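Local structure of hemolysin II regulatory protein (Bacillus cereus, 2JJ7) at residues T8-F20 against I33-Y47. The protein probably binds DNA as a TetR-family transcriptional regulator, through an N-terminal helix-turn-helix domain, and is thought to control hemolysin II production. Residues are numbered along the deposited sequence; the frame is centred on the assembly and turned at random. Where two conformers were deposited one is given.
Sequences TMENILKAAKKKF and IAKEAKVNVAMASYY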
loop_
_atom_site.group_PDB
_atom_site.type_symbol
_atom_site.label_atom_id
_atom_site.label_comp_id
_atom_site.label_asym_id
_atom_site.label_seq_id
_atom_site.Cartn_x
_atom_site.Cartn_y
_atom_site.Cartn_z
ATOM N N THR B 8 35.967 3.448 7.520
ATOM C CA THR B 8 35.605 2.063 7.815
ATOM C C THR B 8 34.170 1.989 8.337
ATOM O O THR B 8 33.396 1.118 7.916
ATOM C CB THR B 8 36.598 1.419 8.803
ATOM O OG1 THR B 8 37.915 1.492 8.250
ATOM C CG2 THR B 8 36.251 -0.042 9.057
ATOM N N MET B 9 33.828 2.914 9.239
ATOM C CA MET B 9 32.494 2.997 9.802
ATOM C C MET B 9 31.467 3.337 8.726
ATOM O O MET B 9 30.351 2.817 8.744
ATOM C CB MET B 9 32.450 4.027 10.929
ATOM C CG MET B 9 33.049 3.505 12.224
ATOM S SD MET B 9 33.075 4.756 13.502
ATOM C CE MET B 9 31.403 4.605 14.147
ATOM N N GLU B 10 31.854 4.207 7.796
ATOM C CA GLU B 10 31.020 4.517 6.647
ATOM C C GLU B 10 30.797 3.295 5.754
ATOM O O GLU B 10 29.661 3.000 5.380
ATOM C CB GLU B 10 31.613 5.658 5.832
ATOM C CG GLU B 10 30.897 5.842 4.511
ATOM C CD GLU B 10 30.785 7.286 4.120
ATOM O OE1 GLU B 10 31.839 7.919 3.884
ATOM O OE2 GLU B 10 29.640 7.785 4.057
ATOM N N ASN B 11 31.878 2.594 5.421
ATOM C CA ASN B 11 31.772 1.322 4.723
ATOM C C ASN B 11 30.809 0.345 5.410
ATOM O O ASN B 11 30.001 -0.304 4.736
ATOM C CB ASN B 11 33.154 0.684 4.528
ATOM C CG ASN B 11 33.976 1.402 3.477
ATOM O OD1 ASN B 11 33.472 2.274 2.768
ATOM N ND2 ASN B 11 35.245 1.042 3.368
ATOM N N ILE B 12 30.885 0.256 6.738
ATOM C CA ILE B 12 30.020 -0.649 7.501
ATOM C C ILE B 12 28.552 -0.218 7.446
ATOM O O ILE B 12 27.658 -1.061 7.378
ATOM C CB ILE B 12 30.474 -0.806 8.971
ATOM C CG1 ILE B 12 31.864 -1.469 9.056
ATOM C CG2 ILE B 12 29.436 -1.627 9.790
ATOM C CD1 ILE B 12 32.576 -1.240 10.405
ATOM N N LEU B 13 28.314 1.093 7.477
ATOM C CA LEU B 13 26.962 1.630 7.398
ATOM C C LEU B 13 26.340 1.464 6.014
ATOM O O LEU B 13 25.157 1.129 5.911
ATOM C CB LEU B 13 26.923 3.088 7.854
ATOM C CG LEU B 13 27.075 3.270 9.372
ATOM C CD1 LEU B 13 27.150 4.744 9.759
ATOM C CD2 LEU B 13 25.958 2.563 10.133
ATOM N N LYS B 14 27.128 1.700 4.962
ATOM C CA LYS B 14 26.707 1.409 3.586
ATOM C C LYS B 14 26.289 -0.057 3.478
ATOM O O LYS B 14 25.245 -0.369 2.903
ATOM C CB LYS B 14 27.830 1.703 2.577
ATOM C CG LYS B 14 27.999 3.169 2.225
ATOM C CD LYS B 14 29.177 3.416 1.293
ATOM C CE LYS B 14 29.431 4.921 1.154
ATOM N NZ LYS B 14 30.210 5.299 -0.062
ATOM N N ALA B 15 27.110 -0.940 4.044
ATOM C CA ALA B 15 26.854 -2.387 4.035
ATOM C C ALA B 15 25.568 -2.743 4.764
ATOM O O ALA B 15 24.763 -3.529 4.269
ATOM C CB ALA B 15 28.028 -3.153 4.644
ATOM N N ALA B 16 25.400 -2.165 5.947
ATOM C CA ALA B 16 24.265 -2.440 6.805
ATOM C C ALA B 16 22.960 -1.940 6.153
ATOM O O ALA B 16 21.970 -2.653 6.136
ATOM C CB ALA B 16 24.479 -1.815 8.151
ATOM N N LYS B 17 22.972 -0.720 5.620
ATOM C CA LYS B 17 21.852 -0.210 4.808
ATOM C C LYS B 17 21.462 -1.224 3.729
ATOM O O LYS B 17 20.292 -1.596 3.614
ATOM C CB LYS B 17 22.234 1.121 4.143
ATOM C CG LYS B 17 21.135 1.764 3.301
ATOM C CD LYS B 17 21.667 2.901 2.434
ATOM C CE LYS B 17 20.557 3.858 2.065
ATOM N NZ LYS B 17 20.984 4.926 1.092
ATOM N N LYS B 18 22.451 -1.670 2.952
ATOM C CA LYS B 18 22.234 -2.623 1.871
ATOM C C LYS B 18 21.622 -3.935 2.366
ATOM O O LYS B 18 20.615 -4.400 1.829
ATOM C CB LYS B 18 23.544 -2.919 1.132
ATOM C CG LYS B 18 23.338 -3.812 -0.098
ATOM C CD LYS B 18 24.638 -4.250 -0.741
ATOM C CE LYS B 18 24.366 -5.174 -1.916
ATOM N NZ LYS B 18 25.538 -5.276 -2.831
ATOM N N LYS B 19 22.229 -4.509 3.399
ATOM C CA LYS B 19 21.842 -5.824 3.904
ATOM C C LYS B 19 20.516 -5.828 4.658
ATOM O O LYS B 19 19.660 -6.672 4.399
ATOM C CB LYS B 19 22.979 -6.428 4.736
ATOM C CG LYS B 19 24.140 -6.958 3.886
ATOM C CD LYS B 19 23.734 -8.285 3.238
ATOM C CE LYS B 19 24.608 -8.636 2.061
ATOM N NZ LYS B 19 24.027 -9.767 1.291
ATOM N N PHE B 20 20.345 -4.884 5.580
ATOM C CA PHE B 20 19.037 -4.634 6.199
ATOM C C PHE B 20 17.938 -4.432 5.163
ATOM O O PHE B 20 16.841 -4.958 5.321
ATOM C CB PHE B 20 19.078 -3.403 7.102
ATOM C CG PHE B 20 19.674 -3.654 8.463
ATOM C CD1 PHE B 20 19.231 -4.712 9.256
ATOM C CD2 PHE B 20 20.647 -2.798 8.970
ATOM C CE1 PHE B 20 19.782 -4.939 10.530
ATOM C CE2 PHE B 20 21.199 -3.011 10.248
ATOM C CZ PHE B 20 20.768 -4.080 11.024
ATOM N N ILE B 33 26.774 -8.345 7.445
ATOM C CA ILE B 33 27.116 -6.931 7.285
ATOM C C ILE B 33 28.637 -6.740 7.236
ATOM O O ILE B 33 29.157 -6.044 6.352
ATOM C CB ILE B 33 26.455 -6.066 8.388
ATOM C CG1 ILE B 33 24.926 -6.080 8.206
ATOM C CG2 ILE B 33 26.982 -4.634 8.358
ATOM C CD1 ILE B 33 24.141 -5.372 9.321
ATOM N N ALA B 34 29.351 -7.377 8.162
ATOM C CA ALA B 34 30.812 -7.312 8.176
ATOM C C ALA B 34 31.375 -7.833 6.872
ATOM O O ALA B 34 32.247 -7.194 6.256
ATOM C CB ALA B 34 31.372 -8.089 9.337
ATOM N N LYS B 35 30.856 -8.985 6.448
ATOM C CA LYS B 35 31.281 -9.632 5.210
ATOM C C LYS B 35 31.057 -8.724 4.004
ATOM O O LYS B 35 31.939 -8.592 3.148
ATOM C CB LYS B 35 30.556 -10.972 5.031
ATOM C CG LYS B 35 30.992 -11.762 3.814
ATOM C CD LYS B 35 30.320 -13.126 3.762
ATOM C CE LYS B 35 31.134 -14.087 2.910
ATOM N NZ LYS B 35 30.648 -15.492 3.030
ATOM N N GLU B 36 29.886 -8.085 3.951
ATOM C CA GLU B 36 29.560 -7.156 2.864
ATOM C C GLU B 36 30.482 -5.924 2.871
ATOM O O GLU B 36 30.935 -5.478 1.812
ATOM C CB GLU B 36 28.076 -6.761 2.918
ATOM C CG GLU B 36 27.662 -5.626 1.956
ATOM C CD GLU B 36 27.782 -5.976 0.475
ATOM O OE1 GLU B 36 27.603 -7.159 0.101
ATOM O OE2 GLU B 36 28.037 -5.044 -0.321
ATOM N N ALA B 37 30.773 -5.410 4.068
ATOM C CA ALA B 37 31.649 -4.235 4.270
ATOM C C ALA B 37 33.135 -4.540 4.052
ATOM O O ALA B 37 33.973 -3.625 4.054
ATOM C CB ALA B 37 31.436 -3.657 5.685
ATOM N N LYS B 38 33.445 -5.823 3.881
ATOM C CA LYS B 38 34.814 -6.316 3.748
ATOM C C LYS B 38 35.659 -5.932 4.964
ATOM O O LYS B 38 36.812 -5.507 4.833
ATOM C CB LYS B 38 35.450 -5.847 2.427
ATOM C CG LYS B 38 34.760 -6.409 1.179
ATOM C CD LYS B 38 35.719 -6.552 -0.012
ATOM C CE LYS B 38 35.589 -5.396 -1.005
ATOM N NZ LYS B 38 34.290 -5.434 -1.755
ATOM N N VAL B 39 35.058 -6.060 6.149
ATOM C CA VAL B 39 35.770 -5.834 7.408
ATOM C C VAL B 39 35.603 -7.019 8.331
ATOM O O VAL B 39 34.643 -7.787 8.230
ATOM C CB VAL B 39 35.322 -4.564 8.187
ATOM C CG1 VAL B 39 35.327 -3.323 7.294
ATOM C CG2 VAL B 39 33.958 -4.779 8.832
ATOM N N ASN B 40 36.579 -7.157 9.217
ATOM C CA ASN B 40 36.544 -8.206 10.216
ATOM C C ASN B 40 35.354 -7.994 11.145
ATOM O O ASN B 40 35.072 -6.875 11.567
ATOM C CB ASN B 40 37.875 -8.256 10.970
ATOM C CG ASN B 40 39.005 -8.782 10.100
ATOM O OD1 ASN B 40 40.058 -8.155 9.964
ATOM N ND2 ASN B 40 38.776 -9.935 9.483
ATOM N N VAL B 41 34.620 -9.073 11.432
ATOM C CA VAL B 41 33.455 -8.966 12.336
ATOM C C VAL B 41 33.853 -8.254 13.644
ATOM O O VAL B 41 33.142 -7.362 14.094
ATOM C CB VAL B 41 32.730 -10.341 12.601
ATOM C CG1 VAL B 41 31.713 -10.230 13.725
ATOM C CG2 VAL B 41 32.005 -10.842 11.337
ATOM N N ALA B 42 35.014 -8.611 14.210
ATOM C CA ALA B 42 35.549 -7.959 15.416
ATOM C C ALA B 42 35.544 -6.429 15.329
ATOM O O ALA B 42 35.114 -5.753 16.258
ATOM C CB ALA B 42 36.952 -8.463 15.734
ATOM N N MET B 43 36.025 -5.886 14.218
ATOM C CA MET B 43 36.117 -4.439 14.071
ATOM C C MET B 43 34.712 -3.818 14.022
ATOM O O MET B 43 34.458 -2.779 14.636
ATOM C CB MET B 43 36.935 -4.077 12.825
ATOM C CG MET B 43 37.387 -2.616 12.768
ATOM S SD MET B 43 38.560 -2.122 14.070
ATOM C CE MET B 43 40.046 -2.880 13.515
ATOM N N ALA B 44 33.805 -4.487 13.315
ATOM C CA ALA B 44 32.426 -4.038 13.182
ATOM C C ALA B 44 31.733 -4.006 14.548
ATOM O O ALA B 44 30.954 -3.092 14.838
ATOM C CB ALA B 44 31.655 -4.938 12.188
ATOM N N SER B 45 32.040 -4.997 15.385
ATOM C CA SER B 45 31.426 -5.088 16.708
ATOM C C SER B 45 32.115 -4.116 17.675
ATOM O O SER B 45 31.477 -3.565 18.563
ATOM C CB SER B 45 31.426 -6.534 17.223
ATOM O OG SER B 45 32.739 -7.075 17.203
ATOM N N TYR B 46 33.408 -3.875 17.479
ATOM C CA TYR B 46 34.087 -2.823 18.236
ATOM C C TYR B 46 33.413 -1.453 18.005
ATOM O O TYR B 46 33.081 -0.756 18.956
ATOM C CB TYR B 46 35.590 -2.777 17.921
ATOM C CG TYR B 46 36.308 -1.646 18.616
ATOM C CD1 TYR B 46 36.466 -1.645 20.009
ATOM C CD2 TYR B 46 36.805 -0.559 17.891
ATOM C CE1 TYR B 46 37.104 -0.596 20.661
ATOM C CE2 TYR B 46 37.451 0.496 18.537
ATOM C CZ TYR B 46 37.594 0.468 19.914
ATOM O OH TYR B 46 38.232 1.501 20.549
ATOM N N TYR B 47 33.177 -1.091 16.747
ATOM C CA TYR B 47 32.596 0.218 16.414
ATOM C C TYR B 47 31.098 0.385 16.727
ATOM O O TYR B 47 30.662 1.472 17.098
ATOM C CB TYR B 47 32.854 0.569 14.939
ATOM C CG TYR B 47 34.285 0.994 14.627
ATOM C CD1 TYR B 47 34.988 1.850 15.485
ATOM C CD2 TYR B 47 34.923 0.560 13.459
ATOM C CE1 TYR B 47 36.302 2.249 15.201
ATOM C CE2 TYR B 47 36.236 0.954 13.160
ATOM C CZ TYR B 47 36.916 1.801 14.037
ATOM O OH TYR B 47 38.201 2.197 13.758
#
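I12 pushes its side chain into the angle between helices 30-37 and 41-48, a knob seated among I33, A37, A44 and Y47. With I12 CG1 beside the backbone N (chi1 -64°) and the chain extended beyond it, CG1 runs past A37 CB and V39 CG2, and I12 CD1 ends 3.9 Å from A44 CA, while the CG2 branch turns back to I33. F48, on helix 41-48, also touches I12. I33 returns the knob one turn further along helix 5-23, entering among A15, A16, K19 and F20. I33 CD1 lies 3.8 Å from A16 CB and over one face of the F20 ring, a CH-pi contact displaced toward the rim; Y55 meets the same ring edge-to-face. Between the two knobs small residues let the backbones close in, with A15 CB only 3.6 Å from A37 CB and the CA atoms of I12 and A37 5.1 Å apart. At the N-terminal end of the contact, M9 lies across one face of the Y47 ring: M9 CG stands 3.9 Å from the Y47 centroid, and with the chain extended about CB-CG (chi2 177°), M9 SD follows over the same face, 4.3 Å from that centroid, a Met-aromatic contact. The methyl of T8 approaches the ring edge and also touches V39 CG1. Toward the other end E36 folds its CG against A15 and forms a long salt bridge, K18 NZ to E36 OE2 at 3.5 Å; K19 NZ stays farther from this carboxylate and pairs with E22. A Schellman motif at K38 ends helix 30-37 and begins the turn to helix 41-48. Helix 5-23 thus packs across both helices of the predicted helix-turn-helix, the three-helix arrangement of the TetR-family DNA-binding domain.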